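Local atomic coordinates of FEZ-1 protein (PDB entry 5WCK), a protein that probably hydrolyses the beta-lactam ring of antibiotics, as a monomeric subclass B3 metallo-beta-lactamase that carries two zinc ions in its active site. Residues N6-F11 with D220-Y225; D209-S214 with F236-G241. The protein carries 2 engineered substitutions. One frame throughout, in Å; residues are numbered along the deposited sequence.

Interaction 1 of 2, residues N6-F11 with D220-Y225; sequences NPFPPF and DLKNKY
Phe8 drives the edge of its ring into the face of Tyr225, a T-shaped pair with centroids 5.1 Å apart and planes at 72°. Its CE2 and CZ do the touching, and CZ also reaches Tyr225 CB, 3.7 Å away in the plane of the Phe8 ring. One face of the same ring receives Leu221: CD2 stands 3.8 Å from the centroid, 7° off the normal, a well-centred CH-pi contact. Over the opposite face, near the rim, lies CD of Pro9, so the ring is clamped between a leucine methyl and a proline. Tyr225 CD1 stands over one face of the Phe11 ring, near its rim, 3.5 Å from Phe11 CD1; the two ring planes are inclined, neither stacked nor T-shaped, while Leu221 CD1 meets the Phe11 edge. With chi1 at 180° Tyr225 lies trans to its own backbone nitrogen, a turn that carries its ring out to meet both phenylalanines, Phe8 at one face and Phe11 obliquely, completing an aromatic cluster.

No hydrogen bond crosses the interface directly. Beyond the cluster Pro9 CG sits 3.4 Å from Tyr225 OH, and a water near the plane of the tyrosine ring joins that hydroxyl to Pro10 O. The contact thus fastens the loop entering strand 11-14 onto the first turn of helix 221-229; Tyr19 and Phe236 meet the Phe11 ring, and helix 47-56 touches Pro7 and Pro10.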
ATOM      1  N   ASN A   6      14.578  -8.582  -2.232  1.00 10.33           N
ATOM      2  CA  ASN A   6      14.896  -9.946  -1.899  1.00  9.30           C
ATOM      3  C   ASN A   6      13.650 -10.646  -1.368  1.00 15.61           C
ATOM      4  O   ASN A   6      12.758  -9.993  -0.829  1.00 11.05           O
ATOM      5  CB  ASN A   6      15.991  -9.999  -0.842  1.00 12.03           C
ATOM      6  CG  ASN A   6      17.233  -9.296  -1.331  1.00 17.54           C
ATOM      7  OD1 ASN A   6      17.855  -9.766  -2.288  1.00 17.60           O
ATOM      8  ND2 ASN A   6      17.582  -8.180  -0.705  1.00 15.16           N
ATOM      9  N   PRO A   7      13.554 -11.987  -1.480  1.00 12.82           N
ATOM     10  CA  PRO A   7      12.436 -12.709  -0.895  1.00 12.03           C
ATOM     11  C   PRO A   7      12.382 -12.542   0.629  1.00 10.15           C
ATOM     12  O   PRO A   7      13.397 -12.279   1.312  1.00 15.05           O
ATOM     13  CB  PRO A   7      12.642 -14.180  -1.282  1.00 15.06           C
ATOM     14  CG  PRO A   7      14.044 -14.268  -1.835  1.00 22.67           C
ATOM     15  CD  PRO A   7      14.469 -12.875  -2.232  1.00 14.76           C
ATOM     16  N   PHE A   8      11.167 -12.678   1.153  1.00  8.22           N
ATOM     17  CA  PHE A   8      10.937 -12.573   2.568  1.00  7.67           C
ATOM     18  C   PHE A   8       9.994 -13.694   2.957  1.00  8.33           C
ATOM     19  O   PHE A   8       9.084 -14.008   2.204  1.00  9.10           O
ATOM     20  CB  PHE A   8      10.335 -11.212   2.947  1.00  8.19           C
ATOM     21  CG  PHE A   8      10.459 -10.875   4.407  1.00  6.39           C
ATOM     22  CD1 PHE A   8      11.603 -10.258   4.901  1.00  7.19           C
ATOM     23  CD2 PHE A   8       9.493 -11.254   5.322  1.00  7.31           C
ATOM     24  CE1 PHE A   8      11.744  -9.994   6.249  1.00  8.68           C
ATOM     25  CE2 PHE A   8       9.647 -11.010   6.674  1.00  7.06           C
ATOM     26  CZ  PHE A   8      10.760 -10.350   7.139  1.00  8.03           C
ATOM     27  N   PRO A   9      10.178 -14.354   4.109  1.00  7.67           N
ATOM     28  CA  PRO A   9       9.281 -15.449   4.486  1.00  9.29           C
ATOM     29  C   PRO A   9       7.878 -14.937   4.747  1.00  8.03           C
ATOM     30  O   PRO A   9       7.704 -13.964   5.488  1.00 10.14           O
ATOM     31  CB  PRO A   9       9.864 -16.010   5.791  1.00 12.65           C
ATOM     32  CG  PRO A   9      10.820 -14.959   6.283  1.00 13.62           C
ATOM     33  CD  PRO A   9      11.258 -14.156   5.085  1.00  9.86           C
ATOM     34  N   PRO A  10       6.834 -15.561   4.162  1.00  8.11           N
ATOM     35  CA  PRO A  10       5.465 -15.117   4.416  1.00  8.34           C
ATOM     36  C   PRO A  10       5.026 -15.531   5.825  1.00  8.88           C
ATOM     37  O   PRO A  10       5.549 -16.515   6.387  1.00  9.84           O
ATOM     38  CB  PRO A  10       4.675 -15.822   3.309  1.00  9.34           C
ATOM     39  CG  PRO A  10       5.443 -17.122   3.083  1.00 10.07           C
ATOM     40  CD  PRO A  10       6.896 -16.718   3.250  1.00 11.36           C
ATOM     41  N   PHE A  11       4.065 -14.808   6.406  1.00  7.12           N
ATOM     42  CA  PHE A  11       3.639 -15.074   7.761  1.00  6.48           C
ATOM     43  C   PHE A  11       2.270 -14.443   8.006  1.00  8.01           C
ATOM     44  O   PHE A  11       1.859 -13.564   7.248  1.00  9.18           O
ATOM     45  CB  PHE A  11       4.660 -14.580   8.796  1.00  7.31           C
ATOM     46  CG  PHE A  11       4.886 -13.093   8.798  1.00  6.35           C
ATOM     47  CD1 PHE A  11       5.775 -12.524   7.902  1.00  6.95           C
ATOM     48  CD2 PHE A  11       4.200 -12.276   9.682  1.00  6.13           C
ATOM     49  CE1 PHE A  11       5.975 -11.154   7.904  1.00  7.63           C
ATOM     50  CE2 PHE A  11       4.393 -10.909   9.676  1.00  9.32           C
ATOM     51  CZ  PHE A  11       5.274 -10.360   8.782  1.00  8.35           C
ATOM     52  N   ASP A 220       9.169  -1.177  10.116  1.00  7.56           N
ATOM     53  CA  ASP A 220      10.165  -2.015  10.849  1.00  6.61           C
ATOM     54  C   ASP A 220       9.835  -3.504  10.687  1.00  5.79           C
ATOM     55  O   ASP A 220       9.933  -4.257  11.649  1.00  6.44           O
ATOM     56  CB  ASP A 220      10.298  -1.601  12.318  1.00  7.94           C
ATOM     57  CG  ASP A 220      11.601  -2.023  12.984  1.00 14.16           C
ATOM     58  OD1 ASP A 220      12.557  -2.334  12.252  1.00 21.02           O
ATOM     59  OD2 ASP A 220      11.634  -2.026  14.239  1.00 16.32           O
ATOM     60  N   LEU A 221       9.478  -3.927   9.476  1.00  6.00           N
ATOM     61  CA  LEU A 221       9.118  -5.334   9.181  1.00  5.33           C
ATOM     62  C   LEU A 221      10.187  -6.289   9.717  1.00  7.15           C
ATOM     63  O   LEU A 221       9.855  -7.272  10.371  1.00  6.35           O
ATOM     64  CB  LEU A 221       8.949  -5.553   7.675  1.00  6.66           C
ATOM     65  CG  LEU A 221       8.830  -7.022   7.239  1.00  7.00           C
ATOM     66  CD1 LEU A 221       7.507  -7.606   7.685  1.00 10.46           C
ATOM     67  CD2 LEU A 221       9.017  -7.182   5.738  1.00  8.37           C
ATOM     68  N   LYS A 222      11.446  -6.037   9.356  1.00  7.23           N
ATOM     69  CA  LYS A 222      12.491  -7.036   9.659  1.00  6.57           C
ATOM     70  C   LYS A 222      12.627  -7.285  11.164  1.00  7.19           C
ATOM     71  O   LYS A 222      12.611  -8.442  11.601  1.00  8.67           O
ATOM     72  CB  LYS A 222      13.846  -6.623   9.081  1.00  6.68           C
ATOM     73  CG  LYS A 222      13.902  -6.569   7.565  1.00  6.71           C
ATOM     74  CD  LYS A 222      15.193  -5.946   7.112  1.00  7.59           C
ATOM     75  CE  LYS A 222      15.382  -5.907   5.622  1.00 10.23           C
ATOM     76  NZ  LYS A 222      16.614  -5.162   5.295  1.00 10.81           N
ATOM     77  N   ASN A 223      12.784  -6.224  11.967  1.00  6.29           N
ATOM     78  CA  ASN A 223      12.981  -6.385  13.412  1.00  5.51           C
ATOM     79  C   ASN A 223      11.718  -6.965  14.056  1.00  8.38           C
ATOM     80  O   ASN A 223      11.807  -7.775  14.954  1.00  7.13           O
ATOM     81  CB  ASN A 223      13.444  -5.098  14.092  1.00  7.60           C
ATOM     82  CG  ASN A 223      14.842  -4.705  13.657  1.00 12.30           C
ATOM     83  OD1 ASN A 223      15.801  -5.474  13.814  1.00 12.37           O
ATOM     84  ND2 ASN A 223      14.984  -3.516  13.085  1.00 17.32           N
ATOM     85  N   LYS A 224      10.536  -6.564  13.579  1.00  6.97           N
ATOM     86  CA  LYS A 224       9.309  -7.086  14.142  1.00  6.50           C
ATOM     87  C   LYS A 224       9.148  -8.576  13.809  1.00  6.92           C
ATOM     88  O   LYS A 224       8.661  -9.324  14.618  1.00  9.22           O
ATOM     89  CB  LYS A 224       8.120  -6.265  13.660  1.00  6.12           C
ATOM     90  CG  LYS A 224       8.025  -4.909  14.348  1.00  6.32           C
ATOM     91  CD  LYS A 224       6.928  -4.039  13.794  1.00  5.87           C
ATOM     92  CE  LYS A 224       6.841  -2.701  14.498  1.00  6.80           C
ATOM     93  NZ  LYS A 224       5.952  -1.756  13.786  1.00  7.42           N
ATOM     94  N   TYR A 225       9.498  -8.983  12.586  1.00  7.15           N
ATOM     95  CA  TYR A 225       9.427 -10.394  12.185  1.00  6.38           C
ATOM     96  C   TYR A 225      10.344 -11.231  13.083  1.00  9.24           C
ATOM     97  O   TYR A 225       9.952 -12.297  13.506  1.00  9.00           O
ATOM     98  CB  TYR A 225       9.801 -10.618  10.722  1.00  7.89           C
ATOM     99  CG  TYR A 225       9.739 -12.064  10.307  1.00  6.44           C
ATOM    100  CD1 TYR A 225       8.531 -12.688  10.075  1.00  7.83           C
ATOM    101  CD2 TYR A 225      10.893 -12.833  10.231  1.00  9.71           C
ATOM    102  CE1 TYR A 225       8.457 -14.029   9.721  1.00 11.16           C
ATOM    103  CE2 TYR A 225      10.836 -14.162   9.862  1.00  9.97           C
ATOM    104  CZ  TYR A 225       9.621 -14.767   9.613  1.00 12.60           C
ATOM    105  OH  TYR A 225       9.584 -16.090   9.256  1.00 13.28           O
TER
HETATM  106  O   HOH W   1       7.207 -17.291   8.527  1.00 23.36           O

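Interaction 2 of 2, residues D209-S214 with F236-G241; sequences DIFLGS and FVDPTG
Asp209 O takes a hydrogen bond from Asp238 N, 2.8 Å long. The second backbone link, from Phe211 N to Phe236 O, is weak at 3.4 Å. These two bonds flank Ile210 and Val237, which form an antiparallel, non-hydrogen-bonded pair and a single beta bridge, with CA-H...O contacts from Val237 to Asp209 O and from Ile210 to Phe236 O. Phe236 O is further satisfied by a water that donates to it at 2.8 Å and also to Phe211 O.

Asp238 divides its carboxylate. OD1 accepts from Gly241 N at 3.0 Å, approached from well above the carboxylate plane, and so caps the N terminus of helix 239-262. OD2 forms a salt bridge with Lys224 and also lies at the edge of the Phe211 ring, 3.7 Å from CD2. Chi1 of -175° swings the carboxylate away from the Asp238 nitrogen and alongside Phe211. That ring also approaches the backbone of Gly241, with CE2 3.5 Å from Gly241 O. On the strand side Asp209 OD2 accepts from Gln168 N. Apolar contacts add to this: Ile210 CG1 meets Val237 CG2 at 3.8 Å, and Ile210 and Leu212 lie more loosely against Phe236. One sound and one weak backbone bond, with a shared water, join the edge strand to the incoming chain, and the helix N terminus and Lys224 probably stabilise the negative charge of Asp238.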
ATOM      1  N   ASP A 209      -3.608   0.566  15.364  1.00  7.42           N
ATOM      2  CA  ASP A 209      -3.094  -0.445  16.300  1.00  8.11           C
ATOM      3  C   ASP A 209      -2.029  -1.294  15.591  1.00  7.07           C
ATOM      4  O   ASP A 209      -0.898  -1.390  16.062  1.00 10.54           O
ATOM      5  CB  ASP A 209      -4.195  -1.336  16.883  1.00  9.92           C
ATOM      6  CG  ASP A 209      -5.300  -0.562  17.596  1.00 12.00           C
ATOM      7  OD1 ASP A 209      -4.962   0.246  18.466  1.00 21.03           O
ATOM      8  OD2 ASP A 209      -6.456  -0.720  17.219  1.00  9.88           O
ATOM      9  N   ILE A 210      -2.376  -1.887  14.451  1.00  6.27           N
ATOM     10  CA  ILE A 210      -1.449  -2.724  13.688  1.00  6.61           C
ATOM     11  C   ILE A 210      -0.931  -1.881  12.522  1.00  5.98           C
ATOM     12  O   ILE A 210      -1.672  -1.498  11.627  1.00  8.31           O
ATOM     13  CB  ILE A 210      -2.093  -4.047  13.260  1.00  8.39           C
ATOM     14  CG1 ILE A 210      -2.346  -4.926  14.492  1.00 11.05           C
ATOM     15  CG2 ILE A 210      -1.222  -4.792  12.235  1.00  8.28           C
ATOM     16  CD1 ILE A 210      -3.216  -6.103  14.237  1.00 11.36           C
ATOM     17  N   PHE A 211       0.330  -1.510  12.646  1.00  4.96           N
ATOM     18  CA  PHE A 211       0.985  -0.484  11.863  1.00  4.72           C
ATOM     19  C   PHE A 211       1.691  -1.114  10.665  1.00  5.82           C
ATOM     20  O   PHE A 211       2.665  -1.826  10.840  1.00  6.32           O
ATOM     21  CB  PHE A 211       1.954   0.271  12.777  1.00  5.15           C
ATOM     22  CG  PHE A 211       2.925   1.204  12.106  1.00  5.35           C
ATOM     23  CD1 PHE A 211       2.644   1.847  10.909  1.00  6.85           C
ATOM     24  CD2 PHE A 211       4.156   1.421  12.686  1.00  5.69           C
ATOM     25  CE1 PHE A 211       3.581   2.691  10.324  1.00  8.68           C
ATOM     26  CE2 PHE A 211       5.101   2.240  12.093  1.00  6.34           C
ATOM     27  CZ  PHE A 211       4.810   2.870  10.914  1.00  7.48           C
ATOM     28  N   LEU A 212       1.177  -0.855   9.463  1.00  5.19           N
ATOM     29  CA  LEU A 212       1.730  -1.450   8.233  1.00  4.29           C
ATOM     30  C   LEU A 212       1.887  -0.351   7.178  1.00  6.49           C
ATOM     31  O   LEU A 212       1.501   0.835   7.401  1.00  5.72           O
ATOM     32  CB  LEU A 212       0.799  -2.566   7.748  1.00  5.09           C
ATOM     33  CG  LEU A 212       0.544  -3.691   8.748  1.00  6.35           C
ATOM     34  CD1 LEU A 212      -0.592  -4.591   8.274  1.00  5.30           C
ATOM     35  CD2 LEU A 212       1.809  -4.510   8.974  1.00  8.27           C
ATOM     36  N   GLY A 213       2.441  -0.737   6.025  1.00  5.92           N
ATOM     37  CA  GLY A 213       2.713   0.219   4.979  1.00  6.53           C
ATOM     38  C   GLY A 213       3.083  -0.444   3.674  1.00  6.07           C
ATOM     39  O   GLY A 213       3.216  -1.656   3.567  1.00  6.48           O
ATOM     40  N   SER A 214       3.164   0.390   2.648  1.00  6.13           N
ATOM     41  CA  SER A 214       3.507  -0.077   1.287  1.00  6.98           C
ATOM     42  C   SER A 214       4.972  -0.525   1.176  1.00  7.86           C
ATOM     43  O   SER A 214       5.299  -1.289   0.264  1.00  5.99           O
ATOM     44  CB  SER A 214       3.152   0.970   0.301  1.00  6.32           C
ATOM     45  OG  SER A 214       3.788   2.204   0.610  1.00  6.85           O
ATOM     46  N   PHE A 236       3.550  -6.643  15.742  1.00  7.29           N
ATOM     47  CA  PHE A 236       2.977  -5.789  14.708  1.00  6.50           C
ATOM     48  C   PHE A 236       1.884  -4.906  15.318  1.00  6.69           C
ATOM     49  O   PHE A 236       1.442  -3.981  14.672  1.00  7.33           O
ATOM     50  CB  PHE A 236       2.505  -6.609  13.509  1.00  6.20           C
ATOM     51  CG  PHE A 236       3.676  -7.181  12.754  1.00  6.39           C
ATOM     52  CD1 PHE A 236       4.368  -6.409  11.843  1.00  5.92           C
ATOM     53  CD2 PHE A 236       4.172  -8.438  13.067  1.00  7.75           C
ATOM     54  CE1 PHE A 236       5.503  -6.894  11.209  1.00  7.35           C
ATOM     55  CE2 PHE A 236       5.294  -8.929  12.424  1.00  7.14           C
ATOM     56  CZ  PHE A 236       5.967  -8.154  11.513  1.00  6.62           C
ATOM     57  N   VAL A 237       1.477  -5.170  16.560  1.00  6.79           N
ATOM     58  CA  VAL A 237       0.653  -4.205  17.328  1.00  6.20           C
ATOM     59  C   VAL A 237       1.610  -3.139  17.847  1.00  6.31           C
ATOM     60  O   VAL A 237       2.403  -3.385  18.761  1.00  8.79           O
ATOM     61  CB  VAL A 237      -0.146  -4.880  18.466  1.00  5.85           C
ATOM     62  CG1 VAL A 237      -0.902  -3.859  19.316  1.00  8.85           C
ATOM     63  CG2 VAL A 237      -1.082  -5.929  17.928  1.00  7.71           C
ATOM     64  N   ASP A 238       1.558  -1.959  17.208  1.00  5.57           N
ATOM     65  CA  ASP A 238       2.544  -0.918  17.467  1.00  6.69           C
ATOM     66  C   ASP A 238       1.893   0.446  17.297  1.00  6.28           C
ATOM     67  O   ASP A 238       2.273   1.224  16.429  1.00  6.64           O
ATOM     68  CB  ASP A 238       3.738  -1.052  16.524  1.00  6.68           C
ATOM     69  CG  ASP A 238       4.882  -0.083  16.779  1.00  7.84           C
ATOM     70  OD1 ASP A 238       4.972   0.480  17.910  1.00  9.05           O
ATOM     71  OD2 ASP A 238       5.694   0.121  15.839  1.00  8.30           O
ATOM     72  N   PRO A 239       0.921   0.802  18.148  1.00  6.27           N
ATOM     73  CA  PRO A 239       0.273   2.110  18.057  1.00  6.40           C
ATOM     74  C   PRO A 239       1.215   3.301  18.267  1.00  9.06           C
ATOM     75  O   PRO A 239       1.017   4.360  17.644  1.00  8.47           O
ATOM     76  CB  PRO A 239      -0.818   2.058  19.135  1.00  8.76           C
ATOM     77  CG  PRO A 239      -0.334   0.989  20.091  1.00  8.57           C
ATOM     78  CD  PRO A 239       0.339  -0.028  19.210  1.00  8.49           C
ATOM     79  N   THR A 240       2.225   3.152  19.145  1.00  6.89           N
ATOM     80  CA  THR A 240       3.154   4.231  19.381  1.00  7.88           C
ATOM     81  C   THR A 240       4.008   4.455  18.131  1.00  8.07           C
ATOM     82  O   THR A 240       4.197   5.597  17.703  1.00  8.94           O
ATOM     83  CB  THR A 240       4.021   3.974  20.618  1.00 10.29           C
ATOM     84  OG1 THR A 240       3.138   3.860  21.738  1.00 11.28           O
ATOM     85  CG2 THR A 240       5.032   5.078  20.848  1.00 12.44           C
ATOM     86  N   GLY A 241       4.493   3.371  17.518  1.00  6.79           N
ATOM     87  CA  GLY A 241       5.269   3.492  16.286  1.00  7.11           C
ATOM     88  C   GLY A 241       4.465   4.126  15.166  1.00  7.21           C
ATOM     89  O   GLY A 241       4.989   4.941  14.387  1.00  7.83           O
TER
HETATM   90  O   HOH W   2       3.520  -2.987  13.081  1.00  6.58           O

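How the interactions relate
Starting at the N terminus, residues 6-11 lead into edge strand 11-14 of the seven-stranded sheet, and interaction 1 closes a long loop by returning the chain at 220-225 to this entry. Strand 210-213, an edge of the five-stranded sheet, begins interaction 2 inside that loop, but its partner 236-241 comes after 225. The segments thus alternate and the closures cross. Their centres lie 14 Å apart, yet they touch: Lys224 of one and Asp238 of the other share a charge pair, and Lys224 CB packs on Phe236 CZ at 3.6 Å. Together they tie one edge of each sheet, strands 11-14 and 210-213, to helix 221-229 and to the start of C-terminal helix 239-262.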